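Local structure of amino Transferase (3ELE) at residues A68-T81 with V286-K298. The protein probably transfers amino groups between amino acids and keto acids as a pyridoxal-5'-phosphate-dependent aminotransferase of class I and II. Sequence-based numbering, arbitrary orientation. Where two conformers were deposited one is given.
Sequences ALHGYTSAQGDVET and VCAPSLFQKMIVK. With PLP (pyridoxal-5'-phosphate), chain H.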
ATOM      1  N   ALA A  68      -4.758 -10.822  17.849  1.00 39.40           N
ATOM      2  CA  ALA A  68      -3.794  -9.746  18.067  1.00 39.07           C
ATOM      3  C   ALA A  68      -2.690  -9.736  16.996  1.00 38.47           C
ATOM      4  O   ALA A  68      -2.357  -8.673  16.480  1.00 39.06           O
ATOM      5  CB  ALA A  68      -3.193  -9.864  19.474  1.00 39.01           C
ATOM      6  N   LEU A  69      -2.139 -10.911  16.672  1.00 37.12           N
ATOM      7  CA  LEU A  69      -1.115 -11.059  15.611  1.00 37.44           C
ATOM      8  C   LEU A  69      -1.591 -10.502  14.262  1.00 37.23           C
ATOM      9  O   LEU A  69      -0.929  -9.652  13.657  1.00 38.27           O
ATOM     10  CB  LEU A  69      -0.731 -12.539  15.423  1.00 37.11           C
ATOM     11  CG  LEU A  69       0.339 -12.921  14.387  1.00 36.68           C
ATOM     12  CD1 LEU A  69       1.642 -12.148  14.584  1.00 34.05           C
ATOM     13  CD2 LEU A  69       0.584 -14.429  14.423  1.00 38.36           C
ATOM     14  N   HIS A  70      -2.778 -10.933  13.839  1.00 35.73           N
ATOM     15  CA  HIS A  70      -3.315 -10.563  12.515  1.00 35.27           C
ATOM     16  C   HIS A  70      -4.164  -9.298  12.435  1.00 34.78           C
ATOM     17  O   HIS A  70      -4.587  -8.941  11.342  1.00 35.87           O
ATOM     18  CB  HIS A  70      -4.081 -11.755  11.926  1.00 34.81           C
ATOM     19  CG  HIS A  70      -3.242 -12.986  11.800  1.00 34.63           C
ATOM     20  ND1 HIS A  70      -2.135 -13.038  10.990  1.00 32.69           N
ATOM     21  CD2 HIS A  70      -3.349 -14.206  12.374  1.00 32.94           C
ATOM     22  CE1 HIS A  70      -1.591 -14.237  11.071  1.00 38.34           C
ATOM     23  NE2 HIS A  70      -2.311 -14.967  11.900  1.00 33.92           N
ATOM     24  N   GLY A  71      -4.381  -8.618  13.563  1.00 34.52           N
ATOM     25  CA  GLY A  71      -5.247  -7.447  13.621  1.00 35.16           C
ATOM     26  C   GLY A  71      -4.622  -6.184  13.089  1.00 34.50           C
ATOM     27  O   GLY A  71      -3.412  -6.131  12.885  1.00 36.25           O
ATOM     28  N   TYR A  72      -5.442  -5.162  12.872  1.00 34.32           N
ATOM     29  CA  TYR A  72      -4.932  -3.847  12.473  1.00 34.31           C
ATOM     30  C   TYR A  72      -4.025  -3.307  13.589  1.00 34.75           C
ATOM     31  O   TYR A  72      -4.327  -3.480  14.774  1.00 35.13           O
ATOM     32  CB  TYR A  72      -6.039  -2.780  12.325  1.00 33.45           C
ATOM     33  CG  TYR A  72      -7.091  -3.003  11.271  1.00 28.26           C
ATOM     34  CD1 TYR A  72      -6.762  -2.952   9.921  1.00 31.04           C
ATOM     35  CD2 TYR A  72      -8.436  -3.199  11.619  1.00 29.30           C
ATOM     36  CE1 TYR A  72      -7.735  -3.136   8.920  1.00 32.04           C
ATOM     37  CE2 TYR A  72      -9.432  -3.382  10.618  1.00 31.15           C
ATOM     38  CZ  TYR A  72      -9.055  -3.340   9.264  1.00 32.94           C
ATOM     39  OH  TYR A  72      -9.981  -3.503   8.259  1.00 35.45           O
ATOM     40  N   THR A  73      -2.909  -2.705  13.197  1.00 33.85           N
ATOM     41  CA  THR A  73      -2.068  -1.951  14.114  1.00 34.51           C
ATOM     42  C   THR A  73      -2.640  -0.513  13.948  1.00 35.27           C
ATOM     43  O   THR A  73      -3.549  -0.289  13.148  1.00 33.39           O
ATOM     44  CB  THR A  73      -0.573  -1.998  13.692  1.00 34.90           C
ATOM     45  OG1 THR A  73      -0.393  -1.390  12.406  1.00 32.98           O
ATOM     46  CG2 THR A  73      -0.055  -3.445  13.629  1.00 33.41           C
ATOM     47  N   SER A  74      -2.111   0.456  14.687  1.00 36.71           N
ATOM     48  CA  SER A  74      -2.450   1.868  14.433  1.00 37.57           C
ATOM     49  C   SER A  74      -1.951   2.221  13.010  1.00 37.88           C
ATOM     50  O   SER A  74      -1.133   1.471  12.410  1.00 39.21           O
ATOM     51  CB  SER A  74      -1.758   2.769  15.454  1.00 37.94           C
ATOM     52  OG  SER A  74      -0.341   2.619  15.344  1.00 41.15           O
ATOM     53  N   ALA A  75      -2.422   3.345  12.472  1.00 37.01           N
ATOM     54  CA  ALA A  75      -2.009   3.815  11.133  1.00 35.46           C
ATOM     55  C   ALA A  75      -0.481   3.900  10.961  1.00 34.62           C
ATOM     56  O   ALA A  75       0.066   3.439   9.948  1.00 35.52           O
ATOM     57  CB  ALA A  75      -2.633   5.174  10.831  1.00 36.16           C
ATOM     58  N   GLN A  76       0.175   4.472  11.971  1.00 32.55           N
ATOM     59  CA  GLN A  76       1.617   4.664  11.990  1.00 32.29           C
ATOM     60  C   GLN A  76       2.432   3.434  12.345  1.00 31.70           C
ATOM     61  O   GLN A  76       3.633   3.470  12.170  1.00 31.88           O
ATOM     62  CB  GLN A  76       2.035   5.852  12.891  1.00 32.66           C
ATOM     63  CG  GLN A  76       1.821   5.732  14.427  1.00 33.27           C
ATOM     64  CD  GLN A  76       0.450   6.199  14.909  1.00 36.00           C
ATOM     65  OE1 GLN A  76      -0.572   5.955  14.269  1.00 34.61           O
ATOM     66  NE2 GLN A  76       0.430   6.843  16.057  1.00 33.70           N
ATOM     67  N   GLY A  77       1.783   2.374  12.846  1.00 31.26           N
ATOM     68  CA  GLY A  77       2.406   1.102  13.190  1.00 30.36           C
ATOM     69  C   GLY A  77       2.461   0.903  14.687  1.00 30.95           C
ATOM     70  O   GLY A  77       2.304   1.869  15.444  1.00 30.82           O
ATOM     71  N   ASP A  78       2.689  -0.346  15.115  1.00 30.40           N
ATOM     72  CA  ASP A  78       2.845  -0.688  16.530  1.00 31.12           C
ATOM     73  C   ASP A  78       3.932   0.178  17.173  1.00 32.46           C
ATOM     74  O   ASP A  78       5.016   0.367  16.591  1.00 32.80           O
ATOM     75  CB  ASP A  78       3.307  -2.155  16.724  1.00 30.79           C
ATOM     76  CG  ASP A  78       2.212  -3.194  16.518  1.00 34.83           C
ATOM     77  OD1 ASP A  78       1.012  -2.871  16.603  1.00 37.73           O
ATOM     78  OD2 ASP A  78       2.577  -4.384  16.313  1.00 33.76           O
ATOM     79  N   VAL A  79       3.664   0.654  18.383  1.00 33.59           N
ATOM     80  CA  VAL A  79       4.643   1.448  19.136  1.00 34.49           C
ATOM     81  C   VAL A  79       5.895   0.598  19.446  1.00 33.40           C
ATOM     82  O   VAL A  79       6.988   1.118  19.446  1.00 33.47           O
ATOM     83  CB  VAL A  79       4.016   2.069  20.428  1.00 35.59           C
ATOM     84  CG1 VAL A  79       3.661   0.983  21.470  1.00 36.24           C
ATOM     85  CG2 VAL A  79       4.937   3.117  21.034  1.00 37.46           C
ATOM     86  N   GLU A  80       5.722  -0.710  19.639  1.00 33.58           N
ATOM     87  CA  GLU A  80       6.827  -1.645  19.917  1.00 34.59           C
ATOM     88  C   GLU A  80       7.776  -1.805  18.724  1.00 34.33           C
ATOM     89  O   GLU A  80       8.996  -1.946  18.897  1.00 32.93           O
ATOM     90  CB  GLU A  80       6.312  -3.016  20.367  1.00 34.42           C
ATOM     91  CG  GLU A  80       5.545  -3.000  21.704  1.00 37.95           C
ATOM     92  CD  GLU A  80       4.031  -2.695  21.601  1.00 44.73           C
ATOM     93  OE1 GLU A  80       3.460  -2.493  20.480  1.00 41.69           O
ATOM     94  OE2 GLU A  80       3.410  -2.671  22.683  1.00 48.13           O
ATOM     95  N   THR A  81       7.196  -1.788  17.522  1.00 35.00           N
ATOM     96  CA  THR A  81       7.955  -1.836  16.282  1.00 34.15           C
ATOM     97  C   THR A  81       8.727  -0.522  16.088  1.00 34.10           C
ATOM     98  O   THR A  81       9.940  -0.543  15.859  1.00 34.04           O
ATOM     99  CB  THR A  81       7.052  -2.169  15.094  1.00 34.76           C
ATOM    100  OG1 THR A  81       6.499  -3.478  15.322  1.00 32.95           O
ATOM    101  CG2 THR A  81       7.842  -2.143  13.764  1.00 30.42           C
ATOM    102  N   VAL A 286      -3.621   1.483   5.277  1.00 33.49           N
ATOM    103  CA  VAL A 286      -4.291   1.386   6.592  1.00 32.81           C
ATOM    104  C   VAL A 286      -3.230   1.108   7.665  1.00 34.00           C
ATOM    105  O   VAL A 286      -3.231   1.747   8.723  1.00 33.26           O
ATOM    106  CB  VAL A 286      -5.423   0.371   6.572  1.00 31.86           C
ATOM    107  CG1 VAL A 286      -6.048   0.200   7.956  1.00 29.26           C
ATOM    108  CG2 VAL A 286      -6.459   0.802   5.553  1.00 28.59           C
ATOM    109  N   CYS A 287      -2.349   0.151   7.392  1.00 33.66           N
ATOM    110  CA  CYS A 287      -1.177  -0.107   8.226  1.00 34.51           C
ATOM    111  C   CYS A 287      -0.225  -1.062   7.508  1.00 35.51           C
ATOM    112  O   CYS A 287      -0.658  -1.778   6.604  1.00 35.31           O
ATOM    113  CB  CYS A 287      -1.563  -0.722   9.577  1.00 35.76           C
ATOM    114  SG  CYS A 287      -2.304  -2.379   9.555  1.00 33.26           S
ATOM    115  N   ALA A 288       1.047  -1.084   7.928  1.00 35.09           N
ATOM    116  CA  ALA A 288       2.028  -2.033   7.399  1.00 35.38           C
ATOM    117  C   ALA A 288       1.608  -3.420   7.847  1.00 36.37           C
ATOM    118  O   ALA A 288       0.921  -3.532   8.875  1.00 36.36           O
ATOM    119  CB  ALA A 288       3.431  -1.721   7.905  1.00 35.33           C
ATOM    120  N   PRO A 289       2.002  -4.485   7.097  1.00 37.68           N
ATOM    121  CA  PRO A 289       1.582  -5.821   7.500  1.00 37.32           C
ATOM    122  C   PRO A 289       1.992  -6.180   8.947  1.00 36.89           C
ATOM    123  O   PRO A 289       3.181  -6.166   9.303  1.00 36.05           O
ATOM    124  CB  PRO A 289       2.237  -6.725   6.460  1.00 37.84           C
ATOM    125  CG  PRO A 289       2.412  -5.861   5.281  1.00 39.59           C
ATOM    126  CD  PRO A 289       2.807  -4.551   5.861  1.00 38.56           C
ATOM    127  N   SER A 290       0.975  -6.480   9.745  1.00 36.26           N
ATOM    128  CA  SER A 290       1.101  -6.717  11.183  1.00 36.22           C
ATOM    129  C   SER A 290       2.111  -7.823  11.542  1.00 34.05           C
ATOM    130  O   SER A 290       2.910  -7.645  12.454  1.00 33.11           O
ATOM    131  CB  SER A 290      -0.281  -7.019  11.767  1.00 36.50           C
ATOM    132  OG  SER A 290      -0.249  -7.055  13.176  1.00 43.72           O
ATOM    133  N   LEU A 291       2.084  -8.934  10.803  1.00 32.88           N
ATOM    134  CA  LEU A 291       3.017 -10.067  11.030  1.00 33.16           C
ATOM    135  C   LEU A 291       4.466  -9.580  10.921  1.00 32.60           C
ATOM    136  O   LEU A 291       5.300  -9.894  11.785  1.00 30.82           O
ATOM    137  CB  LEU A 291       2.754 -11.222  10.039  1.00 33.11           C
ATOM    138  CG  LEU A 291       3.765 -12.371   9.957  1.00 31.89           C
ATOM    139  CD1 LEU A 291       3.859 -13.011  11.306  1.00 32.81           C
ATOM    140  CD2 LEU A 291       3.379 -13.389   8.891  1.00 33.70           C
ATOM    141  N   PHE A 292       4.728  -8.778   9.879  1.00 33.16           N
ATOM    142  CA  PHE A 292       6.073  -8.231   9.609  1.00 33.40           C
ATOM    143  C   PHE A 292       6.477  -7.122  10.579  1.00 33.28           C
ATOM    144  O   PHE A 292       7.641  -7.061  10.950  1.00 33.24           O
ATOM    145  CB  PHE A 292       6.249  -7.871   8.130  1.00 34.49           C
ATOM    146  CG  PHE A 292       6.029  -9.051   7.218  1.00 37.19           C
ATOM    147  CD1 PHE A 292       6.878 -10.155   7.272  1.00 42.88           C
ATOM    148  CD2 PHE A 292       4.962  -9.100   6.341  1.00 38.41           C
ATOM    149  CE1 PHE A 292       6.647 -11.271   6.454  1.00 42.47           C
ATOM    150  CE2 PHE A 292       4.737 -10.209   5.518  1.00 38.73           C
ATOM    151  CZ  PHE A 292       5.563 -11.282   5.583  1.00 37.38           C
ATOM    152  N   GLN A 293       5.538  -6.283  11.021  1.00 33.12           N
ATOM    153  CA  GLN A 293       5.836  -5.292  12.074  1.00 34.92           C
ATOM    154  C   GLN A 293       6.321  -5.968  13.351  1.00 34.63           C
ATOM    155  O   GLN A 293       7.326  -5.554  13.921  1.00 33.95           O
ATOM    156  CB  GLN A 293       4.627  -4.429  12.437  1.00 35.35           C
ATOM    157  CG  GLN A 293       4.155  -3.472  11.349  1.00 36.30           C
ATOM    158  CD  GLN A 293       3.184  -2.433  11.891  1.00 37.53           C
ATOM    159  OE1 GLN A 293       3.470  -1.796  12.901  1.00 37.18           O
ATOM    160  NE2 GLN A 293       2.046  -2.239  11.208  1.00 37.03           N
ATOM    161  N   LYS A 294       5.606  -7.018  13.775  1.00 35.65           N
ATOM    162  CA  LYS A 294       5.944  -7.761  14.988  1.00 36.48           C
ATOM    163  C   LYS A 294       7.269  -8.519  14.831  1.00 35.60           C
ATOM    164  O   LYS A 294       8.063  -8.567  15.769  1.00 35.08           O
ATOM    165  CB  LYS A 294       4.772  -8.645  15.450  1.00 36.17           C
ATOM    166  CG  LYS A 294       3.501  -7.793  15.745  1.00 40.92           C
ATOM    167  CD  LYS A 294       2.363  -8.587  16.327  1.00 39.30           C
ATOM    168  CE  LYS A 294       0.996  -7.966  16.046  1.00 39.64           C
ATOM    169  NZ  LYS A 294       0.874  -6.496  16.276  1.00 43.28           N
HETATM  170  N   MSE A 295       7.511  -9.054  13.631  1.00 35.90           N
HETATM  171  CA  MSE A 295       8.761  -9.772  13.316  0.50 36.08           C
HETATM  172  C   MSE A 295       9.993  -8.846  13.360  1.00 35.85           C
HETATM  173  O   MSE A 295      11.055  -9.249  13.854  1.00 34.78           O
HETATM  174  CB  MSE A 295       8.636 -10.487  11.949  0.50 36.42           C
HETATM  175  CG  MSE A 295       9.901 -11.157  11.387  0.50 35.95           C
HETATM  176 SE   MSE A 295      11.143  -9.976  10.447  0.38 39.28          SE
HETATM  177  CE  MSE A 295      10.026  -9.380   9.016  0.50 35.13           C
ATOM    178  N   ILE A 296       9.855  -7.629  12.821  1.00 37.02           N
ATOM    179  CA  ILE A 296      10.950  -6.625  12.769  1.00 38.11           C
ATOM    180  C   ILE A 296      11.520  -6.256  14.162  1.00 37.88           C
ATOM    181  O   ILE A 296      12.712  -5.931  14.271  1.00 37.84           O
ATOM    182  CB  ILE A 296      10.547  -5.341  11.901  1.00 39.35           C
ATOM    183  CG1 ILE A 296      10.991  -5.489  10.434  1.00 40.82           C
ATOM    184  CG2 ILE A 296      11.171  -4.051  12.391  1.00 40.70           C
ATOM    185  CD1 ILE A 296      10.032  -6.170   9.590  1.00 43.45           C
ATOM    186  N   VAL A 297      10.683  -6.348  15.203  1.00 36.64           N
ATOM    187  CA  VAL A 297      11.082  -6.092  16.593  1.00 36.64           C
ATOM    188  C   VAL A 297      12.312  -6.925  16.994  1.00 38.22           C
ATOM    189  O   VAL A 297      13.198  -6.413  17.685  1.00 38.42           O
ATOM    190  CB  VAL A 297       9.903  -6.362  17.587  1.00 36.63           C
ATOM    191  CG1 VAL A 297      10.340  -6.228  19.072  1.00 35.05           C
ATOM    192  CG2 VAL A 297       8.747  -5.435  17.293  1.00 33.78           C
ATOM    193  N   LYS A 298      12.364  -8.177  16.516  1.00 38.05           N
ATOM    194  CA  LYS A 298      13.443  -9.122  16.796  1.00 39.62           C
ATOM    195  C   LYS A 298      14.572  -9.236  15.742  1.00 39.60           C
ATOM    196  O   LYS A 298      15.494 -10.049  15.931  1.00 38.03           O
ATOM    197  CB  LYS A 298      12.827 -10.510  17.063  1.00 40.92           C
ATOM    198  CG  LYS A 298      11.724 -10.449  18.134  1.00 44.82           C
ATOM    199  CD  LYS A 298      11.537 -11.739  18.902  1.00 51.37           C
ATOM    200  CE  LYS A 298      10.532 -11.561  20.059  1.00 51.99           C
ATOM    201  NZ  LYS A 298      10.958 -10.532  21.080  1.00 55.73           N
TER
HETATM  202  N1  PLP H 500     -15.217  -1.434   3.220  1.00 40.78           N
HETATM  203  C2  PLP H 500     -16.006  -1.435   4.373  1.00 35.51           C
HETATM  204  C2A PLP H 500     -17.472  -1.240   4.235  1.00 36.66           C
HETATM  205  C3  PLP H 500     -15.412  -1.641   5.629  1.00 39.43           C
HETATM  206  O3  PLP H 500     -16.188  -1.671   6.754  1.00 33.12           O
HETATM  207  C4  PLP H 500     -14.010  -1.827   5.716  1.00 44.01           C
HETATM  208  C4A PLP H 500     -13.390  -1.964   7.089  1.00 48.50           C
HETATM  209  O4A PLP H 500     -12.760  -1.020   7.578  1.00 55.83           O
HETATM  210  C5  PLP H 500     -13.234  -1.823   4.518  1.00 43.19           C
HETATM  211  C6  PLP H 500     -13.848  -1.612   3.266  1.00 36.92           C
HETATM  212  C5A PLP H 500     -11.734  -1.985   4.517  1.00 40.51           C
HETATM  213  O4P PLP H 500     -11.276  -3.314   4.583  1.00 41.77           O
HETATM  214  P   PLP H 500      -9.672  -3.544   4.438  1.00 36.63           P
HETATM  215  O1P PLP H 500      -9.391  -4.879   3.801  1.00 41.05           O
HETATM  216  O2P PLP H 500      -9.090  -3.504   5.817  1.00 42.23           O
HETATM  217  O3P PLP H 500      -9.056  -2.441   3.628  1.00 36.45           O
HETATM  218  O   HOH W   1      -2.148  -6.124  15.450  1.00 38.48           O
HETATM  219  O   HOH W   2       1.675   1.064   9.632  1.00 26.20           O
HETATM  220  O   HOH W   3       0.107  -4.322  18.787  1.00 53.71           O
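Both hydrogens of the Gln293 amide nitrogen are spent: NE2 donates to Thr73 OG1 at 2.8 Å and, within its own segment, to the backbone O of Ala288. This buried amide illustrates how an aminotransferase of fold type I ties a loop bearing a cofactor ligand to a short helix, 290-296, remote in sequence. Its other end, OE1, accepts a hydrogen bond from the backbone N of Asp78 at 2.8 Å, in the carbonyl plane, so three bonds fix the rotation of the flat group. OE1 also lies 3.1 Å from Gly77 CA. Thr73 OG1 sits between its backbone N and carbonyl carbon (chi1 62°); there it lies 24° out of the amide plane of Gln293, whose NE2 donates to it, and itself donates to Ser74 O.

The next residue, Lys294, reaches across to Asp78, whose OD2 takes NZ on its syn lone pair in a 2.7 Å salt bridge. A water that accepts from the same NZ lies within hydrogen-bonding distance of Ala68 O and Gly71 O. Ser290 OG donates to Leu69 O at 2.7 Å, tilted from the carbonyl plane, while the Leu69 and Leu291 side chains run side by side. Beyond them the second subunit closes in, its Phe292 packing on Leu291.

The loop's payload is Tyr72, braced by Val286 CG1 against CD1. The cofactor site is shared between the two subunits: Tyr72 OH donates at 2.6 Å to O2P of a PLP also hydrogen-bonded by residues of the second subunit, among them Ser245, Tyr220 and Asn183, and this phosphate oxygen lies in the plane of the tyrosine ring, at its edge.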